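Local coordinates for protein enoyl-CoA hydratase, EchA3 (Mycobacterium ulcerans, PDB 6C7C) that probably acts as a lyase of the enoyl-CoA hydratase/isomerase family in lipid metabolism, at residues T12-I17 with A195-A200. Sequence-based numbering, arbitrary orientation. Where two conformers were deposited one is given.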
ATOM      1  N   THR A  12     -33.624   5.476  -7.448  1.00 19.88           N
ATOM      2  CA  THR A  12     -34.481   6.092  -6.447  1.00 20.97           C
ATOM      3  C   THR A  12     -33.657   7.089  -5.647  1.00 20.77           C
ATOM      4  O   THR A  12     -32.431   6.954  -5.528  1.00 21.13           O
ATOM      5  CB  THR A  12     -35.092   5.042  -5.489  1.00 29.26           C
ATOM      6  OG1 THR A  12     -34.038   4.402  -4.759  1.00 33.35           O
ATOM      7  CG2 THR A  12     -35.863   3.978  -6.262  1.00 29.03           C
ATOM      8  N   HIS A  13     -34.332   8.079  -5.076  1.00 22.05           N
ATOM      9  CA  HIS A  13     -33.620   9.058  -4.274  1.00 27.95           C
ATOM     10  C   HIS A  13     -34.575   9.685  -3.274  1.00 30.95           C
ATOM     11  O   HIS A  13     -35.799   9.624  -3.427  1.00 26.60           O
ATOM     12  CB  HIS A  13     -32.965  10.142  -5.147  1.00 22.35           C
ATOM     13  CG  HIS A  13     -33.941  11.088  -5.778  1.00 27.90           C
ATOM     14  ND1 HIS A  13     -34.120  12.378  -5.326  1.00 32.69           N
ATOM     15  CD2 HIS A  13     -34.791  10.934  -6.821  1.00 24.44           C
ATOM     16  CE1 HIS A  13     -35.031  12.980  -6.071  1.00 30.73           C
ATOM     17  NE2 HIS A  13     -35.452  12.125  -6.986  1.00 29.19           N
ATOM     18  N   ASP A  14     -33.984  10.278  -2.239  1.00 28.96           N
ATOM     19  CA  ASP A  14     -34.702  11.122  -1.294  1.00 26.09           C
ATOM     20  C   ASP A  14     -33.875  12.396  -1.136  1.00 26.65           C
ATOM     21  O   ASP A  14     -33.024  12.722  -1.973  1.00 27.53           O
ATOM     22  CB  ASP A  14     -34.959  10.393   0.030  1.00 30.79           C
ATOM     23  CG  ASP A  14     -33.677   9.955   0.740  1.00 31.23           C
ATOM     24  OD1 ASP A  14     -32.569  10.442   0.409  1.00 26.42           O
ATOM     25  OD2 ASP A  14     -33.795   9.103   1.651  1.00 31.39           O
ATOM     26  N   ASP A  15     -34.092  13.112  -0.030  1.00 28.22           N
ATOM     27  CA  ASP A  15     -33.407  14.378   0.190  1.00 33.90           C
ATOM     28  C   ASP A  15     -31.926  14.230   0.532  1.00 35.73           C
ATOM     29  O   ASP A  15     -31.211  15.235   0.528  1.00 46.71           O
ATOM     30  CB  ASP A  15     -34.114  15.152   1.309  1.00 42.17           C
ATOM     31  N   ALA A  16     -31.436  13.029   0.834  1.00 35.43           N
ATOM     32  CA  ALA A  16     -30.021  12.842   1.141  1.00 32.29           C
ATOM     33  C   ALA A  16     -29.270  12.047   0.081  1.00 28.15           C
ATOM     34  O   ALA A  16     -28.201  12.473  -0.354  1.00 25.19           O
ATOM     35  CB  ALA A  16     -29.846  12.174   2.515  1.00 26.71           C
ATOM     36  N   ILE A  17     -29.795  10.905  -0.367  1.00 24.14           N
ATOM     37  CA  ILE A  17     -29.015  10.003  -1.205  1.00 24.76           C
ATOM     38  C   ILE A  17     -29.794   9.614  -2.450  1.00 21.48           C
ATOM     39  O   ILE A  17     -31.019   9.758  -2.518  1.00 22.06           O
ATOM     40  CB  ILE A  17     -28.597   8.725  -0.446  1.00 16.46           C
ATOM     41  CG1 ILE A  17     -29.832   7.900  -0.087  1.00 18.94           C
ATOM     42  CG2 ILE A  17     -27.749   9.085   0.808  1.00 16.54           C
ATOM     43  CD1 ILE A  17     -29.500   6.537   0.505  1.00 17.78           C
ATOM     44  N   ALA A 195     -24.281   4.166   5.278  1.00 19.52           N
ATOM     45  CA  ALA A 195     -22.994   4.829   5.077  1.00 15.68           C
ATOM     46  C   ALA A 195     -23.143   6.038   4.166  1.00 26.05           C
ATOM     47  O   ALA A 195     -22.512   7.075   4.392  1.00 19.05           O
ATOM     48  CB  ALA A 195     -21.984   3.844   4.482  1.00 16.93           C
ATOM     49  N   ALA A 196     -23.951   5.906   3.109  1.00 14.38           N
ATOM     50  CA  ALA A 196     -24.177   7.012   2.191  1.00 17.11           C
ATOM     51  C   ALA A 196     -24.819   8.194   2.910  1.00 17.04           C
ATOM     52  O   ALA A 196     -24.430   9.345   2.694  1.00 16.38           O
ATOM     53  CB  ALA A 196     -25.060   6.556   1.013  1.00 17.70           C
ATOM     54  N   ARG A 197     -25.803   7.928   3.773  1.00 17.03           N
ATOM     55  CA  ARG A 197     -26.429   9.010   4.526  0.54 19.07           C
ATOM     56  C   ARG A 197     -25.447   9.647   5.501  1.00 25.46           C
ATOM     57  O   ARG A 197     -25.498  10.863   5.729  1.00 24.44           O
ATOM     58  CB  ARG A 197     -27.668   8.493   5.250  0.54 23.18           C
ATOM     59  CG  ARG A 197     -28.806   8.147   4.300  0.54 25.23           C
ATOM     60  CD  ARG A 197     -30.074   7.781   5.045  0.54 30.53           C
ATOM     61  NE  ARG A 197     -31.170   7.485   4.127  0.54 32.26           N
ATOM     62  CZ  ARG A 197     -31.622   6.262   3.861  0.54 32.75           C
ATOM     63  NH1 ARG A 197     -32.623   6.105   3.010  0.54 35.47           N
ATOM     64  NH2 ARG A 197     -31.090   5.202   4.457  0.54 29.45           N
ATOM     65  N   GLU A 198     -24.553   8.849   6.089  1.00 23.90           N
ATOM     66  CA  GLU A 198     -23.489   9.412   6.909  1.00 25.22           C
ATOM     67  C   GLU A 198     -22.581  10.292   6.064  1.00 18.92           C
ATOM     68  O   GLU A 198     -22.283  11.431   6.433  1.00 22.04           O
ATOM     69  CB  GLU A 198     -22.682   8.288   7.581  1.00 23.63           C
ATOM     70  CG  GLU A 198     -21.537   8.779   8.488  1.00 36.70           C
ATOM     71  CD  GLU A 198     -20.698   7.645   9.107  1.00 55.89           C
ATOM     72  OE1 GLU A 198     -20.850   6.455   8.714  1.00 54.72           O
ATOM     73  OE2 GLU A 198     -19.856   7.957   9.983  1.00 64.98           O
ATOM     74  N   PHE A 199     -22.152   9.788   4.909  1.00 16.68           N
ATOM     75  CA  PHE A 199     -21.182  10.513   4.090  1.00 23.71           C
ATOM     76  C   PHE A 199     -21.761  11.781   3.499  1.00 22.53           C
ATOM     77  O   PHE A 199     -21.014  12.731   3.230  1.00 21.53           O
ATOM     78  CB  PHE A 199     -20.633   9.610   2.975  1.00 17.33           C
ATOM     79  CG  PHE A 199     -19.866   8.418   3.486  1.00 20.61           C
ATOM     80  CD1 PHE A 199     -19.132   8.509   4.661  1.00 22.78           C
ATOM     81  CD2 PHE A 199     -19.866   7.214   2.793  1.00 19.43           C
ATOM     82  CE1 PHE A 199     -18.415   7.416   5.156  1.00 23.12           C
ATOM     83  CE2 PHE A 199     -19.150   6.126   3.281  1.00 24.53           C
ATOM     84  CZ  PHE A 199     -18.417   6.232   4.463  1.00 24.47           C
ATOM     85  N   ALA A 200     -23.074  11.807   3.265  1.00 25.49           N
ATOM     86  CA  ALA A 200     -23.732  13.036   2.842  1.00 26.04           C
ATOM     87  C   ALA A 200     -23.601  14.139   3.885  1.00 24.44           C
ATOM     88  O   ALA A 200     -23.752  15.317   3.545  1.00 24.20           O
ATOM     89  CB  ALA A 200     -25.206  12.758   2.556  1.00 27.38           C
TER
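In the conformer given, Asp14 and Arg197 form a long salt bridge with a weak hydrogen bond, between the hairpin turn joining strands 9-13 and 17-22 and helix 188-199 of the crotonase-like fold. Asp14 OD2 sits at the edge of the guanidinium, in its plane, and Arg197 NH1 points at it nearly straight (171°) over 3.5 Å; the carboxylate is turned 50° from the guanidinium. The firmer bonds of Asp14 stay inside its own turn. Asp14 OD1 closes an Asx turn by accepting Ala16 N at 2.9 Å from above the carboxylate plane. Asp14 OD1 also takes Ile17 N, at 2.9 Å and nearly along its C-O axis. Asp14 N returns a 3.0 Å backbone bond to Ile17 O. Two donors on OD1 probably fix the carboxylate's rotation, with OD2 turned toward Arg197. Arg197, also near Glu193 in a weak, long ion pair, crosses Ile17 at about a right angle. On the inner side, toward the sheet, Ile17 CG2 lies 3.7 Å from Ala196 CB, and Ala196 continues the packing onto Ala52, Val54 and Val101. With Ile17 CG1 between backbone N and carbonyl carbon (chi1 65°) and CD1 extended beyond it, Ile17 CD1 lies over the guanidinium centre of this conformer, 4.0 Å from Arg197 CZ.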